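Apoptosis regulator Bcl-2 homolog (Canarypox virus, PDB 5WOS) inhibits host apoptosis and interacts with BAK1, BAX and other BH3-containing proteins, supposedly to prevent activation of BAK1 and BAX. Local coordinates at residues 75-86 and 124-133. Numbering follows the deposited sequence.
Sequences ENEIPEIVYDTI and IITESLLSRC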
loop_
_atom_site.group_PDB
_atom_site.type_symbol
_atom_site.label_atom_id
_atom_site.label_comp_id
_atom_site.label_asym_id
_atom_site.label_seq_id
_atom_site.Cartn_x
_atom_site.Cartn_y
_atom_site.Cartn_z
ATOM N N GLU A 75 -7.801 3.692 -11.466
ATOM C CA GLU A 75 -6.893 2.556 -11.637
ATOM C C GLU A 75 -5.629 2.971 -12.376
ATOM O O GLU A 75 -4.521 2.594 -11.979
ATOM C CB GLU A 75 -7.566 1.403 -12.382
ATOM C CG GLU A 75 -6.672 0.142 -12.424
ATOM C CD GLU A 75 -6.492 -0.422 -13.823
ATOM O OE1 GLU A 75 -7.468 -0.966 -14.383
ATOM O OE2 GLU A 75 -5.371 -0.316 -14.363
ATOM N N ASN A 76 -5.771 3.734 -13.459
ATOM C CA ASN A 76 -4.620 4.157 -14.246
ATOM C C ASN A 76 -3.902 5.355 -13.642
ATOM O O ASN A 76 -2.960 5.865 -14.257
ATOM C CB ASN A 76 -5.058 4.478 -15.677
ATOM C CG ASN A 76 -5.844 3.346 -16.307
ATOM O OD1 ASN A 76 -5.273 2.359 -16.764
ATOM N ND2 ASN A 76 -7.164 3.484 -16.331
ATOM N N GLU A 77 -4.320 5.812 -12.461
ATOM C CA GLU A 77 -3.637 6.880 -11.741
ATOM C C GLU A 77 -2.872 6.382 -10.523
ATOM O O GLU A 77 -2.242 7.190 -9.833
ATOM C CB GLU A 77 -4.649 7.953 -11.310
ATOM C CG GLU A 77 -5.267 8.735 -12.469
ATOM C CD GLU A 77 -4.224 9.378 -13.369
ATOM O OE1 GLU A 77 -3.222 9.899 -12.837
ATOM O OE2 GLU A 77 -4.399 9.349 -14.607
ATOM N N ILE A 78 -2.897 5.078 -10.241
ATOM C CA ILE A 78 -2.163 4.558 -9.087
ATOM C C ILE A 78 -0.664 4.799 -9.218
ATOM O O ILE A 78 -0.054 5.305 -8.263
ATOM C CB ILE A 78 -2.503 3.073 -8.873
ATOM C CG1 ILE A 78 -3.941 2.919 -8.368
ATOM C CG2 ILE A 78 -1.506 2.415 -7.912
ATOM C CD1 ILE A 78 -4.175 3.391 -6.938
ATOM N N PRO A 79 -0.011 4.469 -10.336
ATOM C CA PRO A 79 1.439 4.712 -10.415
ATOM C C PRO A 79 1.813 6.165 -10.184
ATOM O O PRO A 79 2.891 6.438 -9.644
ATOM C CB PRO A 79 1.800 4.251 -11.835
ATOM C CG PRO A 79 0.699 3.328 -12.240
ATOM C CD PRO A 79 -0.535 3.847 -11.565
ATOM N N GLU A 80 0.948 7.107 -10.569
ATOM C CA GLU A 80 1.260 8.522 -10.388
ATOM C C GLU A 80 1.147 8.928 -8.925
ATOM O O GLU A 80 1.972 9.702 -8.424
ATOM C CB GLU A 80 0.334 9.382 -11.248
ATOM C CG GLU A 80 0.631 9.332 -12.735
ATOM C CD GLU A 80 0.054 8.110 -13.425
ATOM O OE1 GLU A 80 -0.488 7.229 -12.726
ATOM O OE2 GLU A 80 0.140 8.034 -14.669
ATOM N N ILE A 81 0.127 8.424 -8.228
ATOM C CA ILE A 81 -0.012 8.712 -6.803
ATOM C C ILE A 81 1.200 8.190 -6.045
ATOM O O ILE A 81 1.801 8.900 -5.231
ATOM C CB ILE A 81 -1.318 8.110 -6.256
ATOM C CG1 ILE A 81 -2.525 8.685 -7.007
ATOM C CG2 ILE A 81 -1.452 8.393 -4.763
ATOM C CD1 ILE A 81 -3.811 7.930 -6.766
ATOM N N VAL A 82 1.583 6.941 -6.310
ATOM C CA VAL A 82 2.754 6.368 -5.653
ATOM C C VAL A 82 3.992 7.188 -5.983
ATOM O O VAL A 82 4.798 7.511 -5.104
ATOM C CB VAL A 82 2.930 4.892 -6.055
ATOM C CG1 VAL A 82 4.164 4.294 -5.384
ATOM C CG2 VAL A 82 1.686 4.089 -5.694
ATOM N N TYR A 83 4.159 7.542 -7.260
ATOM C CA TYR A 83 5.314 8.341 -7.658
ATOM C C TYR A 83 5.350 9.655 -6.896
ATOM O O TYR A 83 6.387 10.039 -6.346
ATOM C CB TYR A 83 5.279 8.601 -9.161
ATOM C CG TYR A 83 6.426 9.455 -9.669
ATOM C CD1 TYR A 83 7.513 8.878 -10.308
ATOM C CD2 TYR A 83 6.414 10.836 -9.519
ATOM C CE1 TYR A 83 8.564 9.654 -10.777
ATOM C CE2 TYR A 83 7.459 11.616 -9.981
ATOM C CZ TYR A 83 8.526 11.023 -10.614
ATOM O OH TYR A 83 9.558 11.809 -11.074
ATOM N N ASP A 84 4.221 10.362 -6.858
ATOM C CA ASP A 84 4.156 11.676 -6.234
ATOM C C ASP A 84 4.180 11.620 -4.711
ATOM O O ASP A 84 4.203 12.678 -4.075
ATOM C CB ASP A 84 2.897 12.400 -6.711
ATOM C CG ASP A 84 2.845 12.544 -8.224
ATOM O OD1 ASP A 84 3.904 12.784 -8.842
ATOM O OD2 ASP A 84 1.743 12.408 -8.798
ATOM N N THR A 85 4.181 10.431 -4.112
ATOM C CA THR A 85 4.212 10.312 -2.660
ATOM C C THR A 85 5.624 10.136 -2.118
ATOM O O THR A 85 5.891 10.516 -0.974
ATOM C CB THR A 85 3.344 9.130 -2.213
ATOM O OG1 THR A 85 1.982 9.364 -2.598
ATOM C CG2 THR A 85 3.399 8.933 -0.695
ATOM N N ILE A 86 6.535 9.577 -2.912
ATOM C CA ILE A 86 7.841 9.173 -2.407
ATOM C C ILE A 86 8.941 9.560 -3.388
ATOM O O ILE A 86 10.053 9.026 -3.327
ATOM C CB ILE A 86 7.860 7.659 -2.120
ATOM C CG1 ILE A 86 7.414 6.885 -3.370
ATOM C CG2 ILE A 86 6.985 7.343 -0.908
ATOM C CD1 ILE A 86 7.065 5.425 -3.128
ATOM N N ILE A 124 0.002 -3.874 -9.188
ATOM C CA ILE A 124 0.082 -2.497 -9.670
ATOM C C ILE A 124 0.844 -1.619 -8.682
ATOM O O ILE A 124 1.686 -0.804 -9.083
ATOM C CB ILE A 124 -1.326 -1.942 -9.952
ATOM C CG1 ILE A 124 -1.954 -2.682 -11.136
ATOM C CG2 ILE A 124 -1.268 -0.437 -10.243
ATOM C CD1 ILE A 124 -3.404 -2.319 -11.402
ATOM N N ILE A 125 0.560 -1.749 -7.385
ATOM C CA ILE A 125 1.270 -0.912 -6.424
ATOM C C ILE A 125 2.668 -1.462 -6.169
ATOM O O ILE A 125 3.633 -0.697 -6.068
ATOM C CB ILE A 125 0.468 -0.738 -5.117
ATOM C CG1 ILE A 125 0.503 -1.987 -4.235
ATOM C CG2 ILE A 125 -0.980 -0.357 -5.421
ATOM C CD1 ILE A 125 0.019 -1.704 -2.832
ATOM N N THR A 126 2.813 -2.787 -6.100
ATOM C CA THR A 126 4.144 -3.371 -5.967
ATOM C C THR A 126 5.037 -2.947 -7.126
ATOM O O THR A 126 6.223 -2.648 -6.933
ATOM C CB THR A 126 4.054 -4.896 -5.896
ATOM O OG1 THR A 126 3.084 -5.281 -4.915
ATOM C CG2 THR A 126 5.401 -5.497 -5.519
ATOM N N GLU A 127 4.483 -2.915 -8.340
ATOM C CA GLU A 127 5.227 -2.403 -9.487
ATOM C C GLU A 127 5.581 -0.933 -9.297
ATOM O O GLU A 127 6.748 -0.542 -9.431
ATOM C CB GLU A 127 4.415 -2.591 -10.769
ATOM C CG GLU A 127 4.736 -3.862 -11.533
ATOM C CD GLU A 127 3.977 -3.959 -12.844
ATOM O OE1 GLU A 127 3.195 -4.920 -13.007
ATOM O OE2 GLU A 127 4.154 -3.069 -13.707
ATOM N N SER A 128 4.579 -0.099 -9.003
ATOM C CA SER A 128 4.838 1.319 -8.776
ATOM C C SER A 128 5.807 1.520 -7.619
ATOM O O SER A 128 6.684 2.390 -7.676
ATOM C CB SER A 128 3.529 2.056 -8.503
ATOM O OG SER A 128 2.565 1.784 -9.504
ATOM N N LEU A 129 5.665 0.725 -6.557
ATOM C CA LEU A 129 6.540 0.869 -5.399
ATOM C C LEU A 129 7.982 0.541 -5.765
ATOM O O LEU A 129 8.909 1.283 -5.422
ATOM C CB LEU A 129 6.048 -0.033 -4.264
ATOM C CG LEU A 129 5.956 0.500 -2.835
ATOM C CD1 LEU A 129 5.249 1.842 -2.755
ATOM C CD2 LEU A 129 5.209 -0.522 -1.992
ATOM N N LEU A 130 8.192 -0.569 -6.471
ATOM C CA LEU A 130 9.547 -0.988 -6.815
ATOM C C LEU A 130 10.146 -0.150 -7.934
ATOM O O LEU A 130 11.371 -0.005 -8.005
ATOM C CB LEU A 130 9.549 -2.462 -7.214
ATOM C CG LEU A 130 9.175 -3.390 -6.068
ATOM C CD1 LEU A 130 8.768 -4.723 -6.601
ATOM C CD2 LEU A 130 10.338 -3.527 -5.114
ATOM N N SER A 131 9.312 0.397 -8.816
ATOM C CA SER A 131 9.817 1.267 -9.869
ATOM C C SER A 131 10.616 2.442 -9.323
ATOM O O SER A 131 11.315 3.103 -10.099
ATOM C CB SER A 131 8.656 1.786 -10.719
ATOM O OG SER A 131 9.081 2.830 -11.576
ATOM N N ARG A 132 10.535 2.720 -8.019
ATOM C CA ARG A 132 11.228 3.859 -7.427
ATOM C C ARG A 132 11.987 3.548 -6.145
ATOM O O ARG A 132 12.844 4.353 -5.762
ATOM C CB ARG A 132 10.231 4.987 -7.129
ATOM C CG ARG A 132 9.383 5.404 -8.321
ATOM C CD ARG A 132 9.691 6.819 -8.765
ATOM N NE ARG A 132 11.086 6.993 -9.171
ATOM C CZ ARG A 132 11.538 6.832 -10.413
ATOM N NH1 ARG A 132 10.712 6.491 -11.396
ATOM N NH2 ARG A 132 12.825 7.017 -10.675
ATOM N N CYS A 133 11.720 2.422 -5.477
ATOM C CA CYS A 133 12.237 2.170 -4.134
ATOM C C CYS A 133 13.024 0.870 -4.015
ATOM O O CYS A 133 13.375 0.478 -2.896
ATOM C CB CYS A 133 11.086 2.132 -3.124
ATOM S SG CYS A 133 9.925 3.495 -3.242
#
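Ile124 O takes two hydrogen bonds from Ser128, one from the backbone N and one from OG (2.8 Å), which come from opposite faces of the carbonyl plane. The OG bond satisfies the hydroxyl within its own helix, although it faces Pro79, whose CA lies 3.3 Å from Ser128 OG. The CA atoms of Pro79 and Ser128, 5.1 Å apart, are the nearest across the two segments, and the small serine side chain lets the backbones come this near. No hydrogen bond joins the two segments; apolar side chains do the rest. With CG1 beside the backbone N (chi1 -70°), Ile78 has CG2 anti to that N, which brings this methyl against the CG2 atoms of both Ile124, at 3.7 Å, and Ile125. One turn on, Val82 sets its branched CB over Ser128 CB and meets Leu129 CD1 through CG1 (3.8 Å). Ile86 CD1 ends the row against both Leu129 CD1 and Cys133 SG, the latter 3.5 Å away. Toward solvent, Tyr83 CD1 lies 3.4 Å from Arg132 CD; ring and guanidinium planes are 70° apart, which rules out a parallel stack, and NE and NH1 lie a little farther off. The long, exposed arginine suits this edge. Ile98 of helix 92-112 touches Val82, Ile86 and Leu129, closing the core, whereas Ile81 and Thr85 pack on the bound peptide. Helix 78-86 thus has one side on the protein core and another on its ligand, segments 78-86 and 124-133 crossing at -36°, as in the helical bundle of the Bcl-2 fold, whose surface groove receives BH3 peptides.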